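Local coordinates for protein endolysin B (Mycobacterium phage D29, PDB 3HC7) that acts as a mycolylarabinogalactan esterase that cuts mycolic acid from the mycobacterial cell wall, enabling host lysis and release of phage particles, at residues 10-15 and 44-49; 20-25 and 79-84; 120-125 and 149-154. All blocks are in the same frame, centred on the assembly; numbering follows the deposited sequence.

Contact 1: 10-15 and 44-49; sequences HGTGQP and AAAFPM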
loop_
_atom_site.group_PDB
_atom_site.type_symbol
_atom_site.label_atom_id
_atom_site.label_comp_id
_atom_site.label_asym_id
_atom_site.label_seq_id
_atom_site.Cartn_x
_atom_site.Cartn_y
_atom_site.Cartn_z
ATOM N N HIS A 10 3.447 2.140 -7.580
ATOM C CA HIS A 10 2.197 2.824 -7.896
ATOM C C HIS A 10 0.960 2.220 -7.237
ATOM O O HIS A 10 0.971 1.072 -6.782
ATOM C CB HIS A 10 1.989 2.864 -9.414
ATOM C CG HIS A 10 2.680 4.005 -10.089
ATOM N ND1 HIS A 10 2.267 5.312 -9.943
ATOM C CD2 HIS A 10 3.746 4.038 -10.922
ATOM C CE1 HIS A 10 3.045 6.101 -10.663
ATOM N NE2 HIS A 10 3.953 5.354 -11.265
ATOM N N GLY A 11 -0.112 3.008 -7.210
ATOM C CA GLY A 11 -1.399 2.547 -6.731
ATOM C C GLY A 11 -2.155 1.802 -7.811
ATOM O O GLY A 11 -1.710 1.705 -8.956
ATOM N N THR A 12 -3.309 1.268 -7.433
ATOM C CA THR A 12 -4.172 0.525 -8.338
ATOM C C THR A 12 -4.439 1.305 -9.628
ATOM O O THR A 12 -4.701 2.508 -9.596
ATOM C CB THR A 12 -5.502 0.222 -7.633
ATOM O OG1 THR A 12 -5.229 -0.436 -6.394
ATOM C CG2 THR A 12 -6.399 -0.649 -8.499
ATOM N N GLY A 13 -4.353 0.621 -10.763
ATOM C CA GLY A 13 -4.690 1.226 -12.039
ATOM C C GLY A 13 -3.556 1.869 -12.818
ATOM O O GLY A 13 -3.779 2.375 -13.917
ATOM N N GLN A 14 -2.344 1.859 -12.268
ATOM C CA GLN A 14 -1.200 2.441 -12.974
ATOM C C GLN A 14 -0.071 1.426 -13.163
ATOM O O GLN A 14 0.875 1.402 -12.379
ATOM C CB GLN A 14 -0.678 3.678 -12.230
ATOM C CG GLN A 14 0.556 4.323 -12.843
ATOM C CD GLN A 14 0.376 4.680 -14.310
ATOM O OE1 GLN A 14 0.306 5.859 -14.676
ATOM N NE2 GLN A 14 0.304 3.662 -15.163
ATOM N N PRO A 15 -0.165 0.592 -14.215
ATOM C CA PRO A 15 0.815 -0.479 -14.459
ATOM C C PRO A 15 2.123 0.025 -15.070
ATOM O O PRO A 15 3.002 -0.784 -15.371
ATOM C CB PRO A 15 0.107 -1.400 -15.469
ATOM C CG PRO A 15 -1.228 -0.753 -15.784
ATOM C CD PRO A 15 -1.216 0.638 -15.249
ATOM N N ALA A 44 -0.687 -3.716 -11.021
ATOM C CA ALA A 44 -1.502 -2.734 -10.293
ATOM C C ALA A 44 -3.006 -2.928 -10.529
ATOM O O ALA A 44 -3.750 -1.958 -10.695
ATOM C CB ALA A 44 -1.080 -1.311 -10.647
ATOM N N ALA A 45 -3.456 -4.182 -10.516
ATOM C CA ALA A 45 -4.831 -4.503 -10.904
ATOM C C ALA A 45 -5.823 -4.259 -9.773
ATOM O O ALA A 45 -5.520 -4.506 -8.613
ATOM C CB ALA A 45 -4.924 -5.951 -11.383
ATOM N N ALA A 46 -7.008 -3.776 -10.120
ATOM C CA ALA A 46 -8.082 -3.603 -9.136
ATOM C C ALA A 46 -8.657 -4.942 -8.660
ATOM O O ALA A 46 -9.054 -5.084 -7.497
ATOM C CB ALA A 46 -9.183 -2.720 -9.704
ATOM N N PHE A 47 -8.710 -5.923 -9.560
ATOM C CA PHE A 47 -9.209 -7.252 -9.207
ATOM C C PHE A 47 -8.893 -8.298 -10.258
ATOM O O PHE A 47 -9.187 -8.092 -11.432
ATOM C CB PHE A 47 -10.718 -7.253 -8.969
ATOM C CG PHE A 47 -11.222 -8.565 -8.433
ATOM C CD1 PHE A 47 -11.138 -8.850 -7.075
ATOM C CD2 PHE A 47 -11.722 -9.535 -9.288
ATOM C CE1 PHE A 47 -11.576 -10.072 -6.575
ATOM C CE2 PHE A 47 -12.161 -10.758 -8.796
ATOM C CZ PHE A 47 -12.083 -11.027 -7.437
ATOM N N PRO A 48 -8.322 -9.442 -9.834
ATOM C CA PRO A 48 -7.976 -9.730 -8.432
ATOM C C PRO A 48 -6.740 -8.945 -8.013
ATOM O O PRO A 48 -5.751 -8.904 -8.749
ATOM C CB PRO A 48 -7.644 -11.224 -8.450
ATOM C CG PRO A 48 -7.157 -11.485 -9.830
ATOM C CD PRO A 48 -7.880 -10.512 -10.747
ATOM N N MET A 49 -6.802 -8.325 -6.845
ATOM C CA MET A 49 -5.716 -7.483 -6.378
ATOM C C MET A 49 -4.559 -8.279 -5.765
ATOM O O MET A 49 -3.398 -8.002 -6.054
ATOM C CB MET A 49 -6.239 -6.472 -5.357
ATOM C CG MET A 49 -5.201 -5.454 -4.901
ATOM S SD MET A 49 -5.899 -4.254 -3.751
ATOM C CE MET A 49 -7.069 -3.431 -4.848
#

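Contact 2: 20-25 and 79-84; sequences PGLPAD and AGYSQG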
loop_
_atom_site.group_PDB
_atom_site.type_symbol
_atom_site.label_atom_id
_atom_site.label_comp_id
_atom_site.label_asym_id
_atom_site.label_seq_id
_atom_site.Cartn_x
_atom_site.Cartn_y
_atom_site.Cartn_z
ATOM N N PRO A 20 2.439 8.692 -14.570
ATOM C CA PRO A 20 1.833 9.621 -13.612
ATOM C C PRO A 20 1.270 8.879 -12.415
ATOM O O PRO A 20 0.679 7.809 -12.579
ATOM C CB PRO A 20 0.665 10.218 -14.395
ATOM C CG PRO A 20 1.064 10.112 -15.818
ATOM C CD PRO A 20 1.968 8.927 -15.947
ATOM N N GLY A 21 1.421 9.455 -11.231
ATOM C CA GLY A 21 0.935 8.828 -10.019
ATOM C C GLY A 21 1.779 9.216 -8.820
ATOM O O GLY A 21 2.963 9.505 -8.951
ATOM N N LEU A 22 1.159 9.194 -7.647
ATOM C CA LEU A 22 1.734 9.741 -6.426
ATOM C C LEU A 22 3.206 9.369 -6.146
ATOM O O LEU A 22 4.025 10.255 -5.919
ATOM C CB LEU A 22 0.833 9.378 -5.238
ATOM C CG LEU A 22 0.703 10.393 -4.107
ATOM C CD1 LEU A 22 0.714 11.787 -4.665
ATOM C CD2 LEU A 22 -0.572 10.141 -3.320
ATOM N N PRO A 23 3.545 8.064 -6.151
ATOM C CA PRO A 23 4.931 7.691 -5.829
ATOM C C PRO A 23 5.916 8.095 -6.915
ATOM O O PRO A 23 7.028 8.490 -6.590
ATOM C CB PRO A 23 4.888 6.158 -5.728
ATOM C CG PRO A 23 3.451 5.775 -5.703
ATOM C CD PRO A 23 2.692 6.885 -6.384
ATOM N N ALA A 24 5.526 7.991 -8.180
ATOM C CA ALA A 24 6.434 8.370 -9.257
ATOM C C ALA A 24 6.581 9.885 -9.324
ATOM O O ALA A 24 7.682 10.401 -9.536
ATOM C CB ALA A 24 5.966 7.811 -10.586
ATOM N N ASP A 25 5.470 10.596 -9.141
ATOM C CA ASP A 25 5.501 12.058 -9.134
ATOM C C ASP A 25 6.467 12.522 -8.057
ATOM O O ASP A 25 7.233 13.467 -8.252
ATOM C CB ASP A 25 4.119 12.643 -8.831
ATOM C CG ASP A 25 3.066 12.231 -9.843
ATOM O OD1 ASP A 25 3.436 11.823 -10.968
ATOM O OD2 ASP A 25 1.863 12.324 -9.500
ATOM N N ALA A 79 8.493 4.119 -1.173
ATOM C CA ALA A 79 7.266 4.897 -1.256
ATOM C C ALA A 79 6.220 4.149 -2.063
ATOM O O ALA A 79 6.451 3.779 -3.215
ATOM C CB ALA A 79 7.539 6.261 -1.883
ATOM N N GLY A 80 5.063 3.939 -1.453
ATOM C CA GLY A 80 3.979 3.237 -2.110
ATOM C C GLY A 80 2.632 3.857 -1.808
ATOM O O GLY A 80 2.396 4.356 -0.707
ATOM N N TYR A 81 1.746 3.801 -2.794
ATOM C CA TYR A 81 0.410 4.379 -2.700
ATOM C C TYR A 81 -0.639 3.297 -2.923
ATOM O O TYR A 81 -0.544 2.524 -3.878
ATOM C CB TYR A 81 0.278 5.494 -3.741
ATOM C CG TYR A 81 -1.120 6.018 -3.991
ATOM C CD1 TYR A 81 -1.980 6.316 -2.938
ATOM C CD2 TYR A 81 -1.560 6.258 -5.285
ATOM C CE1 TYR A 81 -3.251 6.808 -3.172
ATOM C CE2 TYR A 81 -2.829 6.750 -5.531
ATOM C CZ TYR A 81 -3.668 7.023 -4.476
ATOM O OH TYR A 81 -4.927 7.513 -4.728
ATOM N N SER A 82 -1.623 3.243 -2.026
ATOM C CA SER A 82 -2.752 2.304 -2.087
ATOM C C SER A 82 -2.310 0.846 -2.272
ATOM O O SER A 82 -1.633 0.314 -1.406
ATOM C CB SER A 82 -3.857 2.762 -3.069
ATOM O OG SER A 82 -3.691 2.288 -4.393
ATOM N N GLN A 83 -2.680 0.183 -3.364
ATOM C CA GLN A 83 -2.157 -1.170 -3.562
ATOM C C GLN A 83 -0.629 -1.153 -3.413
ATOM O O GLN A 83 -0.019 -2.101 -2.902
ATOM C CB GLN A 83 -2.565 -1.738 -4.923
ATOM C CG GLN A 83 -1.987 -3.124 -5.197
ATOM C CD GLN A 83 -2.442 -3.712 -6.530
ATOM O OE1 GLN A 83 -1.846 -4.664 -7.033
ATOM N NE2 GLN A 83 -3.501 -3.150 -7.103
ATOM N N GLY A 84 -0.018 -0.055 -3.849
ATOM C CA GLY A 84 1.417 0.128 -3.736
ATOM C C GLY A 84 1.882 0.172 -2.293
ATOM O O GLY A 84 2.996 -0.252 -1.984
#

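Contact 3: 120-125 and 149-154; sequences MRQKGF and ENLEQY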
loop_
_atom_site.group_PDB
_atom_site.type_symbol
_atom_site.label_atom_id
_atom_site.label_comp_id
_atom_site.label_asym_id
_atom_site.label_seq_id
_atom_site.Cartn_x
_atom_site.Cartn_y
_atom_site.Cartn_z
ATOM N N MET A 120 -2.552 -1.394 5.104
ATOM C CA MET A 120 -1.870 -2.009 6.236
ATOM C C MET A 120 -1.484 -0.967 7.265
ATOM O O MET A 120 -0.628 -1.221 8.113
ATOM C CB MET A 120 -0.575 -2.700 5.792
ATOM C CG MET A 120 -0.743 -3.983 5.006
ATOM S SD MET A 120 0.875 -4.581 4.442
ATOM C CE MET A 120 1.634 -5.074 5.990
ATOM N N ARG A 121 -2.072 0.218 7.184
ATOM C CA ARG A 121 -1.654 1.290 8.083
ATOM C C ARG A 121 -1.805 0.900 9.556
ATOM O O ARG A 121 -2.865 0.448 9.985
ATOM C CB ARG A 121 -2.404 2.587 7.793
ATOM C CG ARG A 121 -1.899 3.761 8.612
ATOM C CD ARG A 121 -2.589 5.054 8.228
ATOM N NE ARG A 121 -3.995 5.061 8.628
ATOM C CZ ARG A 121 -4.420 5.331 9.860
ATOM N NH1 ARG A 121 -3.552 5.611 10.825
ATOM N NH2 ARG A 121 -5.714 5.316 10.129
ATOM N N GLN A 122 -0.726 1.073 10.315
ATOM C CA GLN A 122 -0.698 0.750 11.738
ATOM C C GLN A 122 -1.748 1.565 12.484
ATOM O O GLN A 122 -2.067 2.687 12.084
ATOM C CB GLN A 122 0.703 1.031 12.303
ATOM C CG GLN A 122 0.796 1.083 13.824
ATOM C CD GLN A 122 2.218 1.295 14.314
ATOM O OE1 GLN A 122 3.173 0.806 13.710
ATOM N NE2 GLN A 122 2.365 2.024 15.414
ATOM N N LYS A 123 -2.285 1.006 13.565
ATOM C CA LYS A 123 -3.349 1.676 14.308
ATOM C C LYS A 123 -2.878 3.004 14.909
ATOM O O LYS A 123 -1.875 3.053 15.622
ATOM C CB LYS A 123 -3.889 0.770 15.418
ATOM C CG LYS A 123 -5.269 1.184 15.921
ATOM C CD LYS A 123 -5.414 0.977 17.422
ATOM C CE LYS A 123 -5.041 -0.435 17.851
ATOM N NZ LYS A 123 -5.131 -0.591 19.336
ATOM N N GLY A 124 -3.604 4.079 14.610
ATOM C CA GLY A 124 -3.326 5.378 15.197
ATOM C C GLY A 124 -2.086 6.077 14.666
ATOM O O GLY A 124 -1.686 7.121 15.174
ATOM N N PHE A 125 -1.483 5.505 13.631
ATOM C CA PHE A 125 -0.280 6.058 13.021
ATOM C C PHE A 125 -0.619 6.775 11.705
ATOM O O PHE A 125 -0.847 6.120 10.694
ATOM C CB PHE A 125 0.692 4.912 12.754
ATOM C CG PHE A 125 2.082 5.351 12.400
ATOM C CD1 PHE A 125 3.112 5.233 13.324
ATOM C CD2 PHE A 125 2.370 5.856 11.144
ATOM C CE1 PHE A 125 4.399 5.622 13.005
ATOM C CE2 PHE A 125 3.662 6.257 10.820
ATOM C CZ PHE A 125 4.675 6.137 11.753
ATOM N N GLU A 149 2.946 -2.817 12.595
ATOM C CA GLU A 149 2.903 -2.622 14.037
ATOM C C GLU A 149 4.244 -2.119 14.578
ATOM O O GLU A 149 5.292 -2.384 13.993
ATOM C CB GLU A 149 2.476 -3.911 14.743
ATOM C CG GLU A 149 3.082 -5.176 14.162
ATOM C CD GLU A 149 2.681 -6.427 14.931
ATOM O OE1 GLU A 149 3.088 -7.540 14.522
ATOM O OE2 GLU A 149 1.958 -6.296 15.940
ATOM N N ASN A 150 4.192 -1.375 15.678
ATOM C CA ASN A 150 5.399 -0.971 16.400
ATOM C C ASN A 150 6.422 -0.261 15.532
ATOM O O ASN A 150 7.620 -0.415 15.734
ATOM C CB ASN A 150 6.055 -2.193 17.035
ATOM C CG ASN A 150 5.098 -2.979 17.893
ATOM O OD1 ASN A 150 5.187 -4.207 17.988
ATOM N ND2 ASN A 150 4.167 -2.275 18.527
ATOM N N LEU A 151 5.950 0.516 14.563
ATOM C CA LEU A 151 6.849 1.178 13.633
ATOM C C LEU A 151 7.762 2.135 14.383
ATOM O O LEU A 151 8.943 2.247 14.077
ATOM C CB LEU A 151 6.065 1.924 12.549
ATOM C CG LEU A 151 5.352 1.054 11.505
ATOM C CD1 LEU A 151 4.545 1.909 10.541
ATOM C CD2 LEU A 151 6.352 0.189 10.749
ATOM N N GLU A 152 7.203 2.805 15.383
ATOM C CA GLU A 152 7.935 3.807 16.151
ATOM C C GLU A 152 9.122 3.205 16.900
ATOM O O GLU A 152 9.928 3.933 17.478
ATOM C CB GLU A 152 6.998 4.518 17.136
ATOM C CG GLU A 152 6.483 3.636 18.277
ATOM C CD GLU A 152 5.368 2.687 17.851
ATOM O OE1 GLU A 152 4.694 2.970 16.839
ATOM O OE2 GLU A 152 5.165 1.664 18.539
ATOM N N GLN A 153 9.233 1.882 16.879
ATOM C CA GLN A 153 10.284 1.200 17.624
ATOM C C GLN A 153 11.575 1.009 16.828
ATOM O O GLN A 153 12.577 0.543 17.368
ATOM C CB GLN A 153 9.772 -0.135 18.176
ATOM C CG GLN A 153 9.411 -0.122 19.670
ATOM C CD GLN A 153 8.591 1.093 20.111
ATOM O OE1 GLN A 153 8.818 2.216 19.661
ATOM N NE2 GLN A 153 7.646 0.866 21.016
ATOM N N TYR A 154 11.558 1.399 15.558
ATOM C CA TYR A 154 12.722 1.221 14.690
ATOM C C TYR A 154 13.457 2.520 14.348
ATOM O O TYR A 154 12.949 3.620 14.580
ATOM C CB TYR A 154 12.320 0.488 13.416
ATOM C CG TYR A 154 11.680 -0.852 13.687
ATOM C CD1 TYR A 154 12.446 -2.003 13.729
ATOM C CD2 TYR A 154 10.312 -0.965 13.903
ATOM C CE1 TYR A 154 11.872 -3.232 13.973
ATOM C CE2 TYR A 154 9.725 -2.199 14.151
ATOM C CZ TYR A 154 10.515 -3.327 14.183
ATOM O OH TYR A 154 9.964 -4.563 14.428
#

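Contact 1: 10-15 and 44-49
Thr12 lies against the 44-49 loop with its two branches put to different uses. CG2, anti to the backbone N, runs alongside Ala46, with Thr12 CG2 only 3.5 Å from Ala46 CA, a tight fit, and 3.7 Å from Ala46 CB. OG1, with chi1 at -54°, sits beside its own backbone N and faces Met49. The two side chains cross at about a right angle, the bent end of Met49 placing CE 3.8 Å from Thr12 OG1. This methyl only packs there; the hydroxyl's polar partner is the side-chain NE2 of Gln83, the residue after the active-site Ser82. In cutinases and other α/β hydrolases the loop after the first strand (here 5-9) and the residue after the nucleophile usually supply the N-H groups of the oxyanion hole, and the positions of Thr12 and Gln83 are consistent with that role; the Thr12 N-H is hydrogen-bonded to Ser82 OG. Gly11 to Gln14 make a type II turn, and Gly13, with its phi of 92°, suits the third position of it. The turn presents Gly13 N to Ala44 O at 2.6 Å, a nearly straight bond (173° at the hydrogen) lying in the carbonyl plane. Thr12 CA approaches the same oxygen at 3.4 Å, a CA-H···O contact. Ala44 itself points its methyl into the turn, where CB meets Gly11 O at 3.5 Å.

Contact 2: 20-25 and 79-84
The nucleophile elbow, the sharp strand-to-helix turn of the α/β-hydrolase fold, brings Tyr81 against Leu22 and Pro23 at the start of helix 22-27. Tyr81 is the last residue of strand 76-81 and stands immediately before the active-site Ser82. Its CG is anti to the backbone N (chi1 168°), which sends the ring out to meet the helix start. The side chains of Leu22 and Tyr81 cross at about a right angle: Leu22 CD2 sits 4.2 Å from the centroid of the Tyr81 ring and 12° off its normal, a CH-pi contact over the face, while Leu22 CB comes to 3.9 Å from Tyr81 CD2. The opposite face of the ring is met by Ser82 CB, toward the rim. Pro23 packs at the root of the tyrosine, with Pro23 CG 3.7 Å from Tyr81 CB. The neighbouring ring atom, Pro23 CB, lies 3.8 Å from Ala79 O.

Beyond the strand the chain turns tightly. Ser82 has a positive phi of 51°, the strained backbone expected of the nucleophile, and the Gly-X-Ser-X-Gly glycines allow it: a CB on Gly80 would run into Gly84 O, and one on Gly84 into Tyr81 O. In the other segment, Gly21 holds the N-cap position of helix 22-27.

The pairing between the two segments is purely apolar, so between them the tyrosine ring is positioned by packing, with Trp116 of strand 110-116 also against it. The polar end of that ring is fixed elsewhere, Tyr81 OH being hydrogen-bonded to the backbone O of the active-site His240, which ties the packed ring to a second catalytic residue.

Contact 3: 120-125 and 149-154
Gln122 reaches across to residues 149-154 with an extended chain and uses both ends of its amide. Gln122 OE1 accepts the N-H of Leu151 at 2.9 Å, in the carbonyl plane and on a lone pair. Gln122 NE2 donates a hydrogen bond to Glu152 OE1, also at 2.9 Å, with that oxygen lying practically in the amide plane and offering its syn lone pair. Amide and carboxylate stand nearly perpendicular, 87° apart. Glu152 gets there from the crowded position, CG between backbone N and carbonyl carbon (chi1 68°), with a further bend at chi2 that folds the carboxylate back toward Gln122. Two bonds at opposite ends of one flat group fix the rotation of the amide, and the negative charge of Glu152 would be expected to strengthen the second.

Around this pair the fit is close: Gln122 OE1 is also 3.1 Å from Leu151 CG. The leucine then continues over Phe125, its CD1 sitting 4.3 Å from the centroid of the Phe125 ring and 5° off the normal, a CH-pi contact on the face, while Leu151 CB lies 4.1 Å from Phe125 CE1. Glu152 OE1 lies farther off at the edge of the same ring. Gln122 and Phe125 can both point across because they begin and end a type II turn, with Gly124 at a positive phi between them; Leu151 starts a short 3-10 segment.

The contact joins two loops, one following strand 110-116 and the other leading into strand 157-161. Phe125 rests on Val158 and Asp160 of that edge strand and meets the ring of His127, while Arg121 NH1 is bonded to Phe125 O at 2.8 Å and Arg121 NE to the backbone O of Ala169.

How the contacts relate
Contacts 1 and 2 belong to the catalytic side of the fold and touch each other: Ala45 O and Gln83 NE2 probably share a hydrogen bond, and the loops after strands 5-9 and 35-38 close round the turn that follows strand 76-81. Contact 2 is the buried one and wholly apolar, whereas contact 1, partly buried, rests on one backbone bond and small methyl packing. Contact 3 lies on the surface, its centre about 24 Å from that of contact 1 and 20 Å from that of contact 2, beside edge strand 157-161. There, side-chain bonds through an amide and a carboxylate do the main work, away from the annotated active-site residues.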